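Local coordinates for protein quinone oxidoreductase (Coxiella burnetii, PDB 3TQH) that probably reduces quinones with NADPH, which it binds, as a member of the medium-chain dehydrogenase/reductase family, at residues A[9-14]-A[24-29]; A[74-79]-A[126-131]. One frame throughout, in Å; residues are numbered along the deposited sequence.

Both contacts belong to the part of the chain that precedes the parallel nucleotide-binding sheet, and neither touches the other: their centres are 21 Å apart and their nearest atoms about 11 Å. Interaction 1 joins the two strands of the N-terminal hairpin, far out on the molecule, its centre about 23 Å from that of the chain. Interaction 2 lies deeper, about 15 Å from the chain centre, where helix 128-133 lies against strand 74-82 of the mixed sheet. It is also nearer the cofactor site: the side chain of Phe75 is about 10 Å from that of Lys268, an NADPH-binding residue, whereas interaction 1 is away from the annotated sites.

Interaction 1 (A[9-14]-A[24-29]); sequences AIQFDQ and VDTPTP
Gln11 and Thr26 reach for each other over one face of a small two-stranded sheet, with Val24 and Ala9 filling in around them. The hydroxyl of Thr26 donates a hydrogen bond to the amide oxygen of Gln11, the distance from OG1 to OE1 being 3.2 Å. The hydroxyl does not lie flat with the amide: it is tilted 31° from the plane of the carbonyl. Gln11 gets there as a nearly straight arm: CG stands anti to its own carbonyl carbon (chi1 -81°), and the chain beyond it is extended, which carries the amide across to the other strand. The amide nitrogen of the same group lies by Val24, with NE2 4.0 Å from CG1, and the two side chains cross at about a right angle. Thr26 turns its other branch to the hairpin partner, its CG2 meeting the CB of Ala9 at 4.0 Å, methyl against methyl. One threonine thus gives a polar branch to Gln11 and an apolar one to Ala9.

Beneath these groups, Ala9 and Val24 form an antiparallel hydrogen-bonded pair. Ala9 N gives to Val24 O at 2.9 Å, and Val24 N returns the bond to Ala9 O at 2.8 Å. The short strand axes make an angle of 101°, a strong twist, and Gln11 and Thr26, which follow Ala9 and Val24 in opposite directions along the hairpin, meet diagonally over that pair. Around the contact, Gln11 and Lys22 share a backbone hydrogen bond, as do Thr26 and Met7, while Asp13 forms a salt bridge with Lys22. Ala9 also packs on Ala109, and Gln11 on Pro68. Paired main chains with side chains meeting on one face mark this as a twisted antiparallel beta hairpin, made here by strands 6-12 and 21-27.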
ATOM      1  N   ALA A   9     -14.497  -1.029  16.816  1.00 20.92           N
ATOM      2  CA  ALA A   9     -13.391  -0.440  16.062  1.00 18.84           C
ATOM      3  C   ALA A   9     -12.084  -0.505  16.849  1.00 18.59           C
ATOM      4  O   ALA A   9     -12.095  -0.488  18.078  1.00 20.22           O
ATOM      5  CB  ALA A   9     -13.711   0.993  15.704  1.00 18.67           C
ATOM      6  N   ILE A  10     -10.963  -0.599  16.137  1.00 16.97           N
ATOM      7  CA  ILE A  10      -9.649  -0.568  16.772  1.00 16.89           C
ATOM      8  C   ILE A  10      -9.240   0.885  16.956  1.00 17.15           C
ATOM      9  O   ILE A  10      -9.267   1.664  16.014  1.00 16.84           O
ATOM     10  CB  ILE A  10      -8.573  -1.300  15.936  1.00 15.40           C
ATOM     11  CG1 ILE A  10      -8.842  -2.814  15.910  1.00 15.63           C
ATOM     12  CG2 ILE A  10      -7.170  -1.022  16.490  1.00 15.56           C
ATOM     13  CD1 ILE A  10      -8.663  -3.505  17.243  1.00 16.17           C
ATOM     14  N   GLN A  11      -8.882   1.252  18.179  1.00 18.49           N
ATOM     15  CA  GLN A  11      -8.344   2.579  18.441  1.00 18.91           C
ATOM     16  C   GLN A  11      -7.070   2.470  19.242  1.00 19.15           C
ATOM     17  O   GLN A  11      -6.763   1.413  19.783  1.00 19.64           O
ATOM     18  CB  GLN A  11      -9.365   3.440  19.180  1.00 20.76           C
ATOM     19  CG  GLN A  11     -10.397   4.051  18.243  1.00 20.96           C
ATOM     20  CD  GLN A  11     -11.503   4.801  18.954  1.00 22.99           C
ATOM     21  OE1 GLN A  11     -12.472   5.203  18.320  1.00 24.95           O
ATOM     22  NE2 GLN A  11     -11.376   4.989  20.266  1.00 24.02           N
ATOM     23  N   PHE A  12      -6.318   3.561  19.286  1.00 19.49           N
ATOM     24  CA  PHE A  12      -5.195   3.684  20.201  1.00 20.42           C
ATOM     25  C   PHE A  12      -5.282   5.045  20.884  1.00 22.60           C
ATOM     26  O   PHE A  12      -5.674   6.028  20.262  1.00 22.61           O
ATOM     27  CB  PHE A  12      -3.850   3.460  19.482  1.00 19.00           C
ATOM     28  CG  PHE A  12      -3.520   4.488  18.419  1.00 17.78           C
ATOM     29  CD1 PHE A  12      -2.538   5.443  18.641  1.00 18.51           C
ATOM     30  CD2 PHE A  12      -4.162   4.476  17.187  1.00 16.36           C
ATOM     31  CE1 PHE A  12      -2.216   6.387  17.666  1.00 18.08           C
ATOM     32  CE2 PHE A  12      -3.853   5.419  16.208  1.00 15.45           C
ATOM     33  CZ  PHE A  12      -2.878   6.375  16.451  1.00 16.62           C
ATOM     34  N   ASP A  13      -4.944   5.077  22.172  1.00 24.73           N
ATOM     35  CA  ASP A  13      -5.017   6.286  22.988  1.00 27.31           C
ATOM     36  C   ASP A  13      -3.678   7.014  23.063  1.00 27.80           C
ATOM     37  O   ASP A  13      -3.624   8.193  23.398  1.00 29.45           O
ATOM     38  CB  ASP A  13      -5.471   5.929  24.407  1.00 29.80           C
ATOM     39  CG  ASP A  13      -6.876   5.351  24.446  1.00 31.02           C
ATOM     40  OD1 ASP A  13      -7.382   4.940  23.377  1.00 30.87           O
ATOM     41  OD2 ASP A  13      -7.476   5.306  25.545  1.00 34.58           O
ATOM     42  N   GLN A  14      -2.596   6.304  22.763  1.00 26.55           N
ATOM     43  CA  GLN A  14      -1.256   6.862  22.862  1.00 27.52           C
ATOM     44  C   GLN A  14      -0.365   6.231  21.813  1.00 25.18           C
ATOM     45  O   GLN A  14      -0.599   5.093  21.397  1.00 23.52           O
ATOM     46  CB  GLN A  14      -0.674   6.608  24.260  1.00 29.85           C
ATOM     47  CG  GLN A  14      -0.712   5.136  24.688  1.00 30.12           C
ATOM     48  CD  GLN A  14      -0.290   4.923  26.133  1.00 33.55           C
ATOM     49  OE1 GLN A  14       0.857   5.168  26.504  1.00 34.40           O
ATOM     50  NE2 GLN A  14      -1.220   4.447  26.952  1.00 35.95           N
ATOM     51  N   VAL A  24     -12.564  -1.507  20.682  1.00 25.43           N
ATOM     52  CA  VAL A  24     -13.332  -0.548  21.473  1.00 27.35           C
ATOM     53  C   VAL A  24     -14.726  -0.348  20.881  1.00 27.65           C
ATOM     54  O   VAL A  24     -14.910  -0.406  19.665  1.00 26.14           O
ATOM     55  CB  VAL A  24     -12.574   0.814  21.535  1.00 27.06           C
ATOM     56  CG1 VAL A  24     -13.520   1.987  21.705  1.00 28.37           C
ATOM     57  CG2 VAL A  24     -11.542   0.796  22.645  1.00 28.06           C
ATOM     58  N   ASP A  25     -15.700  -0.137  21.754  1.00 30.05           N
ATOM     59  CA  ASP A  25     -17.030   0.294  21.345  1.00 31.10           C
ATOM     60  C   ASP A  25     -16.997   1.793  21.081  1.00 30.83           C
ATOM     61  O   ASP A  25     -16.516   2.570  21.911  1.00 31.99           O
ATOM     62  CB  ASP A  25     -18.072  -0.020  22.427  1.00 34.26           C
ATOM     63  CG  ASP A  25     -18.542  -1.461  22.389  1.00 35.62           C
ATOM     64  OD1 ASP A  25     -18.508  -2.085  21.301  1.00 34.96           O
ATOM     65  OD2 ASP A  25     -18.959  -1.965  23.454  1.00 40.13           O
ATOM     66  N   THR A  26     -17.509   2.192  19.923  1.00 29.59           N
ATOM     67  CA  THR A  26     -17.440   3.578  19.492  1.00 29.21           C
ATOM     68  C   THR A  26     -18.622   3.891  18.572  1.00 28.98           C
ATOM     69  O   THR A  26     -19.200   2.979  17.980  1.00 28.22           O
ATOM     70  CB  THR A  26     -16.098   3.842  18.763  1.00 27.20           C
ATOM     71  OG1 THR A  26     -15.633   5.171  19.051  1.00 28.17           O
ATOM     72  CG2 THR A  26     -16.234   3.629  17.251  1.00 24.94           C
ATOM     73  N   PRO A  27     -18.985   5.180  18.446  1.00 29.63           N
ATOM     74  CA  PRO A  27     -20.113   5.540  17.588  1.00 29.95           C
ATOM     75  C   PRO A  27     -19.835   5.330  16.103  1.00 27.57           C
ATOM     76  O   PRO A  27     -18.669   5.302  15.681  1.00 25.48           O
ATOM     77  CB  PRO A  27     -20.311   7.038  17.859  1.00 31.85           C
ATOM     78  CG  PRO A  27     -19.365   7.397  18.949  1.00 32.68           C
ATOM     79  CD  PRO A  27     -18.305   6.371  18.977  1.00 30.49           C
ATOM     80  N   THR A  28     -20.903   5.194  15.320  1.00 27.91           N
ATOM     81  CA  THR A  28     -20.771   5.119  13.869  1.00 26.30           C
ATOM     82  C   THR A  28     -20.324   6.489  13.376  1.00 26.35           C
ATOM     83  O   THR A  28     -20.709   7.508  13.953  1.00 28.30           O
ATOM     84  CB  THR A  28     -22.092   4.707  13.172  1.00 27.07           C
ATOM     85  OG1 THR A  28     -23.189   5.426  13.743  1.00 29.43           O
ATOM     86  CG2 THR A  28     -22.342   3.215  13.340  1.00 27.09           C
ATOM     87  N   PRO A  29     -19.485   6.521  12.331  1.00 24.74           N
ATOM     88  CA  PRO A  29     -19.063   7.797  11.759  1.00 25.15           C
ATOM     89  C   PRO A  29     -20.237   8.667  11.315  1.00 27.17           C
ATOM     90  O   PRO A  29     -21.253   8.149  10.840  1.00 27.41           O
ATOM     91  CB  PRO A  29     -18.249   7.380  10.535  1.00 23.03           C
ATOM     92  CG  PRO A  29     -17.789   6.018  10.822  1.00 21.67           C
ATOM     93  CD  PRO A  29     -18.819   5.379  11.682  1.00 22.66           C
TER

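Interaction 2 (A[74-79]-A[126-131]); sequences DFSGEV and LSFLQA. With SO4 (sulfate ion), chain D.
Ser76 holds OG anti to its backbone N (chi1 -169°), and Phe128 holds CG anti to its carbonyl carbon (chi1 -76°), which brings hydroxyl and ring together between strand and helix. The hydroxyl donates to the carbonyl oxygen of Phe128, OG to O 3.0 Å, lying in the carbonyl plane on a lone pair. It also sits at the edge of the phenylalanine ring, with OG 3.2 Å from CD2, and the methyl of Ala131 comes up to it from the next turn. Further along the ring, CE2 lies 3.9 Å from the CA of Gly77. His41 stacks on Phe128, and Lys122 makes a cation-pi contact with the same ring.

Helix 128-133 opens here with a capping box. Ser127 at the N-cap accepts from the backbone of Gln130, N to OG 3.0 Å, and the Gln130 side chain completes the box, its OE1 accepting from the N-H of Ser127 at 3.2 Å. A sulfate ion, probably from the crystallisation liquor, occupies the same helix start: Phe128 N points almost straight at its O3, 2.7 Å away (169°). The amide-rich N terminus would tend to attract such an anion. That same O3 lies at the edge of the Phe128 ring, close to CD1, whereas Ser76 OG is beside CD2.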
ATOM      1  N   ASP A  74      -7.516   1.362   3.697  1.00 11.31           N
ATOM      2  CA  ASP A  74      -8.026   0.484   2.652  1.00 11.62           C
ATOM      3  C   ASP A  74      -9.246  -0.260   3.159  1.00 11.47           C
ATOM      4  O   ASP A  74      -9.213  -0.815   4.263  1.00 11.03           O
ATOM      5  CB  ASP A  74      -6.983  -0.575   2.280  1.00 11.66           C
ATOM      6  CG  ASP A  74      -5.843  -0.038   1.436  1.00 13.82           C
ATOM      7  OD1 ASP A  74      -5.856   1.162   1.068  1.00 16.91           O
ATOM      8  OD2 ASP A  74      -4.925  -0.839   1.130  1.00 15.00           O
ATOM      9  N   PHE A  75     -10.308  -0.305   2.357  1.00 11.57           N
ATOM     10  CA  PHE A  75     -11.513  -1.007   2.779  1.00 11.76           C
ATOM     11  C   PHE A  75     -12.328  -1.569   1.627  1.00 12.60           C
ATOM     12  O   PHE A  75     -12.189  -1.171   0.475  1.00 13.12           O
ATOM     13  CB  PHE A  75     -12.415  -0.084   3.609  1.00 12.06           C
ATOM     14  CG  PHE A  75     -13.278   0.819   2.774  1.00 12.06           C
ATOM     15  CD1 PHE A  75     -12.822   2.070   2.385  1.00 11.72           C
ATOM     16  CD2 PHE A  75     -14.532   0.403   2.352  1.00 11.67           C
ATOM     17  CE1 PHE A  75     -13.615   2.895   1.606  1.00 12.60           C
ATOM     18  CE2 PHE A  75     -15.322   1.212   1.572  1.00 12.33           C
ATOM     19  CZ  PHE A  75     -14.868   2.461   1.196  1.00 13.58           C
ATOM     20  N   SER A  76     -13.227  -2.464   1.998  1.00 13.17           N
ATOM     21  CA  SER A  76     -14.115  -3.144   1.085  1.00 14.35           C
ATOM     22  C   SER A  76     -15.416  -3.351   1.861  1.00 14.76           C
ATOM     23  O   SER A  76     -15.377  -3.657   3.052  1.00 14.37           O
ATOM     24  CB  SER A  76     -13.481  -4.482   0.713  1.00 14.51           C
ATOM     25  OG  SER A  76     -14.163  -5.096  -0.347  1.00 17.82           O
ATOM     26  N   GLY A  77     -16.562  -3.161   1.211  1.00 15.71           N
ATOM     27  CA  GLY A  77     -17.848  -3.291   1.906  1.00 16.40           C
ATOM     28  C   GLY A  77     -19.105  -2.884   1.151  1.00 17.40           C
ATOM     29  O   GLY A  77     -19.095  -2.728  -0.069  1.00 17.51           O
ATOM     30  N   GLU A  78     -20.192  -2.716   1.900  1.00 18.18           N
ATOM     31  CA  GLU A  78     -21.512  -2.425   1.337  1.00 19.99           C
ATOM     32  C   GLU A  78     -21.997  -1.044   1.785  1.00 19.81           C
ATOM     33  O   GLU A  78     -21.871  -0.691   2.960  1.00 19.29           O
ATOM     34  CB  GLU A  78     -22.509  -3.501   1.778  1.00 21.68           C
ATOM     35  CG  GLU A  78     -23.898  -3.394   1.131  1.00 25.24           C
ATOM     36  CD  GLU A  78     -24.901  -4.423   1.673  1.00 29.16           C
ATOM     37  OE1 GLU A  78     -24.628  -5.039   2.735  1.00 29.78           O
ATOM     38  OE2 GLU A  78     -25.972  -4.610   1.036  1.00 32.28           O
ATOM     39  N   VAL A  79     -22.546  -0.270   0.848  1.00 20.38           N
ATOM     40  CA  VAL A  79     -23.113   1.044   1.154  1.00 20.85           C
ATOM     41  C   VAL A  79     -24.441   0.865   1.884  1.00 22.64           C
ATOM     42  O   VAL A  79     -25.356   0.218   1.372  1.00 23.67           O
ATOM     43  CB  VAL A  79     -23.343   1.877  -0.119  1.00 21.75           C
ATOM     44  CG1 VAL A  79     -23.980   3.221   0.222  1.00 22.57           C
ATOM     45  CG2 VAL A  79     -22.028   2.076  -0.871  1.00 20.27           C
ATOM     46  N   LEU A 126     -14.243 -10.245  -7.894  1.00 28.91           N
ATOM     47  CA  LEU A 126     -13.368  -9.930  -6.764  1.00 26.10           C
ATOM     48  C   LEU A 126     -14.021 -10.310  -5.438  1.00 25.08           C
ATOM     49  O   LEU A 126     -15.178  -9.975  -5.202  1.00 25.38           O
ATOM     50  CB  LEU A 126     -13.047  -8.427  -6.723  1.00 24.28           C
ATOM     51  CG  LEU A 126     -12.026  -7.828  -7.693  1.00 24.72           C
ATOM     52  CD1 LEU A 126     -11.947  -6.309  -7.500  1.00 23.07           C
ATOM     53  CD2 LEU A 126     -10.662  -8.456  -7.487  1.00 24.03           C
ATOM     54  N   SER A 127     -13.283 -10.991  -4.566  1.00 23.96           N
ATOM     55  CA  SER A 127     -13.737 -11.170  -3.192  1.00 22.88           C
ATOM     56  C   SER A 127     -13.556  -9.846  -2.451  1.00 20.37           C
ATOM     57  O   SER A 127     -12.795  -8.983  -2.890  1.00 19.36           O
ATOM     58  CB  SER A 127     -12.952 -12.277  -2.491  1.00 23.16           C
ATOM     59  OG  SER A 127     -11.659 -11.833  -2.119  1.00 21.68           O
ATOM     60  N   PHE A 128     -14.263  -9.688  -1.340  1.00 19.56           N
ATOM     61  CA  PHE A 128     -14.110  -8.510  -0.491  1.00 17.70           C
ATOM     62  C   PHE A 128     -12.686  -8.389   0.073  1.00 16.29           C
ATOM     63  O   PHE A 128     -12.127  -7.295   0.119  1.00 15.00           O
ATOM     64  CB  PHE A 128     -15.138  -8.527   0.650  1.00 17.85           C
ATOM     65  CG  PHE A 128     -16.530  -8.150   0.219  1.00 18.82           C
ATOM     66  CD1 PHE A 128     -17.504  -9.119   0.034  1.00 20.57           C
ATOM     67  CD2 PHE A 128     -16.864  -6.819  -0.007  1.00 18.42           C
ATOM     68  CE1 PHE A 128     -18.788  -8.775  -0.359  1.00 21.84           C
ATOM     69  CE2 PHE A 128     -18.148  -6.464  -0.400  1.00 19.83           C
ATOM     70  CZ  PHE A 128     -19.113  -7.445  -0.575  1.00 21.45           C
ATOM     71  N   LEU A 129     -12.109  -9.514   0.493  1.00 16.75           N
ATOM     72  CA  LEU A 129     -10.729  -9.552   0.979  1.00 15.68           C
ATOM     73  C   LEU A 129      -9.732  -9.084  -0.085  1.00 15.44           C
ATOM     74  O   LEU A 129      -8.808  -8.315   0.212  1.00 14.42           O
ATOM     75  CB  LEU A 129     -10.360 -10.961   1.449  1.00 16.82           C
ATOM     76  CG  LEU A 129     -11.090 -11.459   2.698  1.00 17.39           C
ATOM     77  CD1 LEU A 129     -10.934 -12.963   2.840  1.00 18.40           C
ATOM     78  CD2 LEU A 129     -10.593 -10.729   3.940  1.00 14.90           C
ATOM     79  N   GLN A 130      -9.908  -9.552  -1.318  1.00 16.60           N
ATOM     80  CA  GLN A 130      -9.073  -9.088  -2.426  1.00 16.74           C
ATOM     81  C   GLN A 130      -9.265  -7.590  -2.679  1.00 15.64           C
ATOM     82  O   GLN A 130      -8.296  -6.861  -2.884  1.00 14.63           O
ATOM     83  CB  GLN A 130      -9.369  -9.873  -3.708  1.00 18.91           C
ATOM     84  CG  GLN A 130      -8.804 -11.285  -3.720  1.00 20.78           C
ATOM     85  CD  GLN A 130      -9.190 -12.057  -4.966  1.00 24.00           C
ATOM     86  OE1 GLN A 130     -10.326 -11.967  -5.440  1.00 26.02           O
ATOM     87  NE2 GLN A 130      -8.250 -12.831  -5.497  1.00 25.75           N
ATOM     88  N   ALA A 131     -10.517  -7.141  -2.654  1.00 15.85           N
ATOM     89  CA  ALA A 131     -10.835  -5.740  -2.925  1.00 15.62           C
ATOM     90  C   ALA A 131     -10.223  -4.780  -1.898  1.00 14.25           C
ATOM     91  O   ALA A 131      -9.820  -3.679  -2.255  1.00 14.15           O
ATOM     92  CB  ALA A 131     -12.343  -5.538  -3.007  1.00 16.16           C
TER
HETATM   93  S   SO4 D 320     -15.454 -12.606   0.588  1.00 53.37           S
HETATM   94  O1  SO4 D 320     -16.408 -12.326   1.658  1.00 53.41           O
HETATM   95  O2  SO4 D 320     -15.589 -14.000   0.156  1.00 53.89           O
HETATM   96  O3  SO4 D 320     -15.744 -11.766  -0.573  1.00 53.15           O
HETATM   97  O4  SO4 D 320     -14.097 -12.356   1.077  1.00 52.67           O